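Local structure of rnase 1 (Danio rerio, 2VQ9) at residues T61-K66 with G113-N118; R49-R54 with E67-I72; I42-C47 with T104-T109. The protein cleaves RNA as a secreted pancreatic-type ribonuclease, promotes angiogenesis, and kills bacteria, Gram-negative ones above all, without needing its nuclease activity. One frame throughout, in Å; residues are numbered along the deposited sequence.

Interaction 1 (T61-K66 with G113-N118)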
loop_
_atom_site.group_PDB
_atom_site.type_symbol
_atom_site.label_atom_id
_atom_site.label_comp_id
_atom_site.label_asym_id
_atom_site.label_seq_id
_atom_site.Cartn_x
_atom_site.Cartn_y
_atom_site.Cartn_z
ATOM N N THR A 61 -15.642 -7.298 2.535
ATOM C CA THR A 61 -16.865 -6.709 3.088
ATOM C C THR A 61 -16.807 -6.587 4.621
ATOM O O THR A 61 -15.919 -7.110 5.269
ATOM C CB THR A 61 -18.127 -7.557 2.751
ATOM O OG1 THR A 61 -18.036 -8.829 3.403
ATOM C CG2 THR A 61 -18.298 -7.752 1.250
ATOM N N GLY A 62 -17.802 -5.937 5.203
ATOM C CA GLY A 62 -17.820 -5.777 6.642
ATOM C C GLY A 62 -16.969 -4.612 7.095
ATOM O O GLY A 62 -16.534 -3.779 6.306
ATOM N N ASN A 63 -16.725 -4.588 8.391
ATOM C CA ASN A 63 -16.297 -3.415 9.080
ATOM C C ASN A 63 -15.003 -3.582 9.896
ATOM O O ASN A 63 -14.656 -2.719 10.704
ATOM C CB ASN A 63 -17.427 -3.092 10.073
ATOM C CG ASN A 63 -17.430 -1.705 10.423
ATOM O OD1 ASN A 63 -16.751 -0.920 9.747
ATOM N ND2 ASN A 63 -18.159 -1.337 11.499
ATOM N N ASP A 64 -14.298 -4.679 9.679
ATOM C CA ASP A 64 -13.220 -5.093 10.571
ATOM C C ASP A 64 -11.932 -4.327 10.294
ATOM O O ASP A 64 -11.633 -4.037 9.146
ATOM C CB ASP A 64 -12.975 -6.592 10.422
ATOM C CG ASP A 64 -14.258 -7.377 10.465
ATOM O OD1 ASP A 64 -14.695 -7.661 11.578
ATOM O OD2 ASP A 64 -14.848 -7.647 9.396
ATOM N N CYS A 65 -11.220 -3.952 11.360
ATOM C CA CYS A 65 -9.918 -3.258 11.227
ATOM C C CYS A 65 -8.902 -4.171 10.532
ATOM O O CYS A 65 -8.715 -5.310 10.967
ATOM C CB CYS A 65 -9.389 -2.901 12.630
ATOM S SG CYS A 65 -10.430 -1.840 13.644
ATOM N N LYS A 66 -8.277 -3.683 9.456
ATOM C CA LYS A 66 -7.139 -4.365 8.829
ATOM C C LYS A 66 -5.980 -4.300 9.826
ATOM O O LYS A 66 -5.776 -3.254 10.494
ATOM C CB LYS A 66 -6.791 -3.691 7.505
ATOM C CG LYS A 66 -5.786 -4.523 6.682
ATOM C CD LYS A 66 -5.647 -4.006 5.262
ATOM C CE LYS A 66 -4.810 -4.998 4.453
ATOM N NZ LYS A 66 -4.148 -4.276 3.380
ATOM N N GLY A 113 -8.675 -1.893 18.823
ATOM C CA GLY A 113 -9.912 -1.781 18.051
ATOM C C GLY A 113 -10.161 -2.979 17.183
ATOM O O GLY A 113 -9.221 -3.609 16.705
ATOM N N GLU A 114 -11.435 -3.309 16.989
ATOM C CA GLU A 114 -11.825 -4.456 16.185
ATOM C C GLU A 114 -12.604 -4.014 14.957
ATOM O O GLU A 114 -12.539 -4.664 13.923
ATOM C CB GLU A 114 -12.693 -5.423 16.979
ATOM C CG GLU A 114 -11.947 -6.066 18.135
ATOM C CD GLU A 114 -12.317 -7.499 18.284
ATOM O OE1 GLU A 114 -13.540 -7.801 18.455
ATOM O OE2 GLU A 114 -11.377 -8.322 18.184
ATOM N N ARG A 115 -13.364 -2.930 15.091
ATOM C CA ARG A 115 -14.145 -2.438 13.952
ATOM C C ARG A 115 -14.028 -0.920 13.822
ATOM O O ARG A 115 -13.824 -0.215 14.826
ATOM C CB ARG A 115 -15.621 -2.870 14.082
ATOM C CG ARG A 115 -15.881 -4.371 13.871
ATOM C CD ARG A 115 -17.344 -4.773 14.171
ATOM N NE ARG A 115 -17.493 -6.230 14.120
ATOM C CZ ARG A 115 -17.522 -7.007 15.202
ATOM N NH1 ARG A 115 -17.475 -6.466 16.416
ATOM N NH2 ARG A 115 -17.640 -8.323 15.078
ATOM N N HIS A 116 -14.166 -0.397 12.597
ATOM C CA HIS A 116 -14.248 1.062 12.449
ATOM C C HIS A 116 -15.476 1.527 13.237
ATOM O O HIS A 116 -16.473 0.814 13.295
ATOM C CB HIS A 116 -14.361 1.456 10.967
ATOM C CG HIS A 116 -13.137 1.124 10.174
ATOM N ND1 HIS A 116 -11.977 1.854 10.269
ATOM C CD2 HIS A 116 -12.886 0.131 9.290
ATOM C CE1 HIS A 116 -11.061 1.330 9.470
ATOM N NE2 HIS A 116 -11.585 0.274 8.879
ATOM N N PRO A 117 -15.426 2.722 13.841
ATOM C CA PRO A 117 -14.404 3.762 13.771
ATOM C C PRO A 117 -13.373 3.675 14.890
ATOM O O PRO A 117 -12.759 4.685 15.247
ATOM C CB PRO A 117 -15.228 5.054 13.872
ATOM C CG PRO A 117 -16.407 4.656 14.768
ATOM C CD PRO A 117 -16.621 3.171 14.601
ATOM N N ASN A 118 -13.165 2.473 15.428
ATOM C CA ASN A 118 -12.283 2.315 16.589
ATOM C C ASN A 118 -10.891 1.779 16.293
ATOM O O ASN A 118 -10.171 1.402 17.230
ATOM C CB ASN A 118 -12.964 1.437 17.651
ATOM C CG ASN A 118 -14.384 1.860 17.908
ATOM O OD1 ASN A 118 -14.659 3.059 18.157
ATOM N ND2 ASN A 118 -15.302 0.911 17.823
HETATM O O HOH W 1 -13.629 -7.365 13.831
#
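Asn63 and His116 join two loops of the ribonuclease through their backbones: the amide N of His116 donates to the carbonyl O of Asn63 (3.0 Å), arriving almost in line with the C=O. Two residues on, the amide N of Cys65 donates to Glu114 O (3.0 Å, N-H...O 170°), though it lies 47° out of that carbonyl's plane. Together the two bonds form a single beta bridge between Asp64 and Arg115. Asn63 adds a weak side-chain bond from ND2 to His116 O; its CG lies anti to the backbone N (chi1 -156°), which swings the amide across to the His116 backbone.

Glu114 O has a second donor, a water that also donates to Asp64 OD1. The Asp64 carboxylate and the Arg115 side chain run side by side, yet OD1 stays 4.0 Å from Arg115 NE and well out of the guanidinium plane, so any attraction is probably one of charge alone. Cys65 SG packs 3.4 Å from Arg115 N and is tied to Cys119 by a disulfide; cysteine suits this place, giving an N-H to the bridge and a sulfur to the crosslink. The His116 ring turns its NE2 elsewhere, to the carbonyl O of Ile56. Main-chain bonds and a disulfide thus hold the loop just ahead of the substrate-binding Lys66, with the charged side chains probably contributing only modest attraction.

Interaction 2 (R49-R54 with E67-I72); sequences RVMRQR and EVNTFI
The thioether sulfur of Met51 touches an amide and an aromatic ring at once, with SD 3.5 Å from Asn69 ND2 and 3.6 Å from Phe71 CZ, both on the same side of it. This Met-aromatic contact lies in the buried core of the pancreatic ribonuclease fold, where helix 47-53 packs on the antiparallel sheet through strand 68-72. The short axes run at 104° to each other and pass 11.2 Å apart, a separation bridged by side chains alone. Asn69 and Phe71, alternate residues of the strand, both face the helix.

Met51 reaches them because its chain bends at chi2 and chi3, bringing SD beside the ring and laying CE against Asn69 CB at 3.6 Å. An unbranched, flexible and polarisable side chain suits a place that must fit an amide and a ring at once. The sulfur approaches Phe71 obliquely, 69° off the ring normal. In one of its two conformers, branched Val50 brings CG1 to 3.9 Å from Phe71 CZ.

Asn69 belongs to the substrate-binding site, and its amide is held at both ends: OD1 accepts from Lys66 NZ, while ND2 donates to the carbonyl O of Gln36. These bonds fix the rotation of a buried polar group beside the proton acceptor His37, whose ND1 is bonded to Thr70 O. ND2 also lies over one face of the Phe71 ring, offset toward its rim. At the far end of the helical segment, Arg54, a site of cleavage, gives NH1 to the carbonyl oxygens of Thr35 and Val38. Its guanidinium stands nearly perpendicular to the aromatic plane, and the same NH1 comes 4.0 Å from Phe71 CE1.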
loop_
_atom_site.group_PDB
_atom_site.type_symbol
_atom_site.label_atom_id
_atom_site.label_comp_id
_atom_site.label_asym_id
_atom_site.label_seq_id
_atom_site.Cartn_x
_atom_site.Cartn_y
_atom_site.Cartn_z
ATOM N N ARG A 49 -6.591 8.375 10.980
ATOM C CA ARG A 49 -7.523 9.159 10.157
ATOM C C ARG A 49 -7.736 8.544 8.800
ATOM O O ARG A 49 -8.871 8.331 8.395
ATOM C CB ARG A 49 -7.075 10.618 9.989
ATOM C CG ARG A 49 -8.178 11.471 9.261
ATOM C CD ARG A 49 -7.710 12.891 8.958
ATOM N NE ARG A 49 -6.812 12.946 7.800
ATOM C CZ ARG A 49 -5.481 13.028 7.879
ATOM N NH2 ARG A 49 -4.868 13.083 9.058
ATOM N N VAL A 50 -6.643 8.218 8.116
ATOM C CA VAL A 50 -6.738 7.711 6.741
ATOM C C VAL A 50 -7.313 6.292 6.682
ATOM O O VAL A 50 -8.153 5.984 5.824
ATOM C CB VAL A 50 -5.379 7.804 5.998
ATOM C CG1 VAL A 50 -5.501 7.302 4.563
ATOM C CG2 VAL A 50 -4.896 9.233 6.031
ATOM N N MET A 51 -6.889 5.420 7.600
ATOM C CA MET A 51 -7.478 4.071 7.647
ATOM C C MET A 51 -9.003 4.118 7.838
ATOM O O MET A 51 -9.736 3.342 7.234
ATOM C CB MET A 51 -6.813 3.257 8.766
ATOM C CG MET A 51 -5.346 2.847 8.467
ATOM S SD MET A 51 -5.110 1.720 7.053
ATOM C CE MET A 51 -5.682 0.165 7.756
ATOM N N ARG A 52 -9.473 5.048 8.664
ATOM C CA ARG A 52 -10.904 5.212 8.924
ATOM C C ARG A 52 -11.644 5.839 7.753
ATOM O O ARG A 52 -12.680 5.332 7.289
ATOM C CB ARG A 52 -11.107 6.077 10.179
ATOM C CG ARG A 52 -12.606 6.283 10.544
ATOM C CD ARG A 52 -12.705 7.172 11.771
ATOM N NE ARG A 52 -11.922 8.384 11.565
ATOM C CZ ARG A 52 -12.252 9.403 10.755
ATOM N NH1 ARG A 52 -13.391 9.413 10.043
ATOM N NH2 ARG A 52 -11.412 10.428 10.655
ATOM N N GLN A 53 -11.095 6.944 7.271
ATOM C CA GLN A 53 -11.743 7.713 6.207
ATOM C C GLN A 53 -11.850 6.902 4.914
ATOM O O GLN A 53 -12.922 6.878 4.253
ATOM C CB GLN A 53 -10.954 9.002 5.994
ATOM C CG GLN A 53 -11.733 10.129 5.370
ATOM C CD GLN A 53 -11.113 11.472 5.712
ATOM O OE1 GLN A 53 -11.636 12.229 6.542
ATOM N NE2 GLN A 53 -9.967 11.738 5.137
ATOM N N ARG A 54 -10.777 6.170 4.578
ATOM C CA ARG A 54 -10.798 5.287 3.404
ATOM C C ARG A 54 -11.493 3.978 3.654
ATOM O O ARG A 54 -11.685 3.194 2.728
ATOM C CB ARG A 54 -9.386 5.038 2.853
ATOM C CG ARG A 54 -8.683 6.316 2.415
ATOM C CD ARG A 54 -7.336 5.994 1.783
ATOM N NE ARG A 54 -6.689 7.195 1.247
ATOM C CZ ARG A 54 -5.661 7.152 0.410
ATOM N NH1 ARG A 54 -5.154 5.965 0.058
ATOM N NH2 ARG A 54 -5.124 8.286 -0.068
ATOM N N GLU A 67 -5.260 -5.413 9.976
ATOM C CA GLU A 67 -4.235 -5.535 11.020
ATOM C C GLU A 67 -2.971 -4.788 10.654
ATOM O O GLU A 67 -2.365 -4.120 11.497
ATOM C CB GLU A 67 -3.922 -7.017 11.305
ATOM C CG GLU A 67 -5.118 -7.792 11.882
ATOM C CD GLU A 67 -4.923 -9.327 11.880
ATOM O OE1 GLU A 67 -3.786 -9.839 11.949
ATOM O OE2 GLU A 67 -5.941 -10.040 11.800
ATOM N N VAL A 68 -2.549 -4.946 9.407
ATOM C CA VAL A 68 -1.339 -4.284 8.928
ATOM C C VAL A 68 -1.603 -3.730 7.549
ATOM O O VAL A 68 -2.145 -4.439 6.665
ATOM C CB VAL A 68 -0.109 -5.281 8.846
ATOM C CG1 VAL A 68 1.185 -4.508 8.453
ATOM C CG2 VAL A 68 0.100 -6.014 10.221
ATOM N N ASN A 69 -1.209 -2.475 7.349
ATOM C CA ASN A 69 -1.445 -1.837 6.061
ATOM C C ASN A 69 -0.377 -0.845 5.727
ATOM O O ASN A 69 -0.052 0.007 6.532
ATOM C CB ASN A 69 -2.819 -1.152 5.982
ATOM C CG ASN A 69 -3.169 -0.762 4.542
ATOM O OD1 ASN A 69 -3.294 -1.650 3.700
ATOM N ND2 ASN A 69 -3.282 0.565 4.243
ATOM N N THR A 70 0.169 -0.940 4.528
ATOM C CA THR A 70 1.291 -0.092 4.161
ATOM C C THR A 70 0.855 0.960 3.149
ATOM O O THR A 70 0.234 0.618 2.136
ATOM C CB THR A 70 2.426 -0.951 3.542
ATOM O OG1 THR A 70 2.838 -1.936 4.505
ATOM C CG2 THR A 70 3.645 -0.078 3.147
ATOM N N PHE A 71 1.172 2.222 3.443
ATOM C CA PHE A 71 0.976 3.315 2.485
ATOM C C PHE A 71 2.278 3.748 1.857
ATOM O O PHE A 71 3.266 4.019 2.556
ATOM C CB PHE A 71 0.337 4.541 3.138
ATOM C CG PHE A 71 -1.060 4.317 3.605
ATOM C CD1 PHE A 71 -2.110 4.299 2.703
ATOM C CD2 PHE A 71 -1.326 4.111 4.971
ATOM C CE1 PHE A 71 -3.432 4.083 3.125
ATOM C CE2 PHE A 71 -2.655 3.904 5.426
ATOM C CZ PHE A 71 -3.713 3.877 4.471
ATOM N N ILE A 72 2.276 3.832 0.528
ATOM C CA ILE A 72 3.424 4.394 -0.159
ATOM C C ILE A 72 3.236 5.910 -0.174
ATOM O O ILE A 72 2.174 6.404 -0.582
ATOM C CB ILE A 72 3.493 3.899 -1.572
ATOM C CG1 ILE A 72 3.544 2.359 -1.575
ATOM C CG2 ILE A 72 4.714 4.520 -2.276
ATOM C CD1 ILE A 72 3.116 1.753 -2.931
#

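Interaction 3 (I42-C47 with T104-T109)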
loop_
_atom_site.group_PDB
_atom_site.type_symbol
_atom_site.label_atom_id
_atom_site.label_comp_id
_atom_site.label_asym_id
_atom_site.label_seq_id
_atom_site.Cartn_x
_atom_site.Cartn_y
_atom_site.Cartn_z
ATOM N N ILE A 42 0.832 10.638 3.961
ATOM C CA ILE A 42 0.916 9.755 5.147
ATOM C C ILE A 42 2.067 10.189 6.060
ATOM O O ILE A 42 3.122 10.637 5.575
ATOM C CB ILE A 42 1.007 8.225 4.758
ATOM C CG1 ILE A 42 0.874 7.296 5.993
ATOM C CG2 ILE A 42 2.323 7.895 4.074
ATOM C CD1 ILE A 42 -0.507 7.392 6.782
ATOM N N THR A 43 1.836 10.137 7.372
ATOM C CA THR A 43 2.916 10.251 8.355
ATOM C C THR A 43 2.768 9.077 9.317
ATOM O O THR A 43 1.724 8.414 9.337
ATOM C CB THR A 43 2.870 11.596 9.163
ATOM O OG1 THR A 43 1.717 11.626 10.010
ATOM C CG2 THR A 43 2.820 12.819 8.235
ATOM N N GLU A 44 3.783 8.842 10.144
ATOM C CA GLU A 44 3.683 7.842 11.223
ATOM C C GLU A 44 2.525 8.077 12.194
ATOM O O GLU A 44 1.960 7.119 12.712
ATOM C CB GLU A 44 4.995 7.762 12.000
ATOM C CG GLU A 44 6.155 7.170 11.193
ATOM C CD GLU A 44 7.373 6.953 12.049
ATOM O OE1 GLU A 44 7.457 7.583 13.133
ATOM O OE2 GLU A 44 8.224 6.158 11.654
ATOM N N GLN A 45 2.161 9.347 12.411
ATOM C CA GLN A 45 1.135 9.729 13.381
ATOM C C GLN A 45 -0.283 9.866 12.785
ATOM O O GLN A 45 -1.258 10.174 13.510
ATOM C CB GLN A 45 1.545 11.035 14.090
ATOM C CG GLN A 45 2.872 10.959 14.867
ATOM C CD GLN A 45 4.125 11.190 13.997
ATOM O OE1 GLN A 45 4.039 11.534 12.803
ATOM N NE2 GLN A 45 5.306 10.996 14.603
ATOM N N THR A 46 -0.421 9.636 11.480
ATOM C CA THR A 46 -1.738 9.819 10.863
ATOM C C THR A 46 -2.361 8.577 10.212
ATOM O O THR A 46 -3.286 8.673 9.363
ATOM C CB THR A 46 -1.758 11.044 9.938
ATOM O OG1 THR A 46 -0.649 10.974 9.043
ATOM C CG2 THR A 46 -1.603 12.319 10.795
ATOM N N CYS A 47 -1.873 7.404 10.603
ATOM C CA CYS A 47 -2.555 6.178 10.186
ATOM C C CYS A 47 -4.049 6.191 10.484
ATOM O O CYS A 47 -4.825 5.748 9.666
ATOM C CB CYS A 47 -1.946 4.947 10.887
ATOM S SG CYS A 47 -0.280 4.524 10.330
ATOM N N THR A 104 9.490 6.088 0.145
ATOM C CA THR A 104 9.165 6.091 1.544
ATOM C C THR A 104 7.810 5.416 1.724
ATOM O O THR A 104 6.823 5.764 1.056
ATOM C CB THR A 104 9.170 7.520 2.089
ATOM O OG1 THR A 104 10.509 8.020 1.946
ATOM C CG2 THR A 104 8.752 7.543 3.570
ATOM N N VAL A 105 7.793 4.425 2.605
ATOM C CA VAL A 105 6.539 3.792 3.002
ATOM C C VAL A 105 6.276 3.965 4.499
ATOM O O VAL A 105 7.216 4.023 5.300
ATOM C CB VAL A 105 6.467 2.294 2.592
ATOM C CG1 VAL A 105 6.689 2.161 1.076
ATOM C CG2 VAL A 105 7.477 1.432 3.409
ATOM N N ILE A 106 4.999 4.030 4.868
ATOM C CA ILE A 106 4.601 4.022 6.272
ATOM C C ILE A 106 3.735 2.790 6.509
ATOM O O ILE A 106 2.720 2.574 5.844
ATOM C CB ILE A 106 3.875 5.350 6.688
ATOM C CG1 ILE A 106 4.877 6.530 6.592
ATOM C CG2 ILE A 106 3.158 5.178 8.083
ATOM C CD1 ILE A 106 5.308 7.117 7.859
ATOM N N THR A 107 4.179 1.950 7.426
ATOM C CA THR A 107 3.455 0.724 7.769
ATOM C C THR A 107 2.623 1.007 9.026
ATOM O O THR A 107 3.150 1.420 10.056
ATOM C CB THR A 107 4.443 -0.435 7.974
ATOM O OG1 THR A 107 5.116 -0.675 6.721
ATOM C CG2 THR A 107 3.717 -1.703 8.423
ATOM N N CYS A 108 1.315 0.821 8.897
ATOM C CA CYS A 108 0.334 1.030 9.965
ATOM C C CYS A 108 -0.066 -0.322 10.550
ATOM O O CYS A 108 -0.620 -1.170 9.863
ATOM C CB CYS A 108 -0.921 1.719 9.392
ATOM S SG CYS A 108 -0.619 3.353 8.683
ATOM N N THR A 109 0.237 -0.514 11.826
ATOM C CA THR A 109 0.002 -1.795 12.488
ATOM C C THR A 109 -0.992 -1.565 13.607
ATOM O O THR A 109 -0.787 -0.681 14.439
ATOM C CB THR A 109 1.315 -2.342 13.056
ATOM O OG1 THR A 109 2.222 -2.542 11.958
ATOM C CG2 THR A 109 1.047 -3.689 13.741
#
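Ile106 meets the loop 42-47 with every atom of its side chain. CB rests on Ile42 CG1 at 3.6 Å, and the two isoleucines pass each other at a slant. From there the chain divides. CG2, anti to the backbone N, turns to Ile42 CG1 and the carbonyl O of Thr43, and also lies 4.2 Å from Cys47 SG. CG1 takes the other course, against Ile42 CG2 at 3.8 Å. At the tip, Ile106 CD1 is pressed onto the start of the turn: it is 3.2 Å from Glu44 N and 3.4 Å from Glu44 CG. That closeness goes with a chi2 of -110°, away from the staggered values, which suggests some strain. A branched chain suits this place because its two arms can pack against Ile42 and reach Glu44 and the cystine sulfur at the same time.

In the pancreatic ribonuclease fold this loop carries the chain into helix 47-53, and its first helical residue is riveted to strand 103-112 by the Cys47-Cys108 disulfide. Ile106 and Cys108 alternate with Thr107 on the strand and so face the loop together. The cystine has a chi3 of -83°, close to the 90° magnitude a disulfide prefers.

The loop itself is a type I turn from Thr43 to Thr46, closed by a long backbone bond from Thr46 N to Thr43 O. Across it the two threonine hydroxyls share a hydrogen bond, Thr43 OG1 to Thr46 OG1 at 2.6 Å. Glu44 extends beyond CG to place its OE2 on the backbone N of Glu125.

How the interactions relate
Along the chain the segments run 42-47, 49-54, 61-66, 67-72, 104-109 and 113-118, so interaction 3 encloses interaction 2, whereas interaction 1 alternates with both. Helix 47-53 begins at the disulfide of interaction 3 and packs on strand 68-72 in interaction 2; the centres of interactions 2 and 3 lie about 8 Å apart. Strands 68-72 and 103-112 are antiparallel neighbours in one sheet, bonded directly through Asn69 with Cys108 and Phe71 with Ile106. Interaction 1, centred about 11 Å from interaction 2 and 18 Å from interaction 3, lies toward the periphery, where His116 and Pro117 touch the helix. The contacts thus gather helix, sheet and loops near substrate-binding residues 66-70, and probably help to position them.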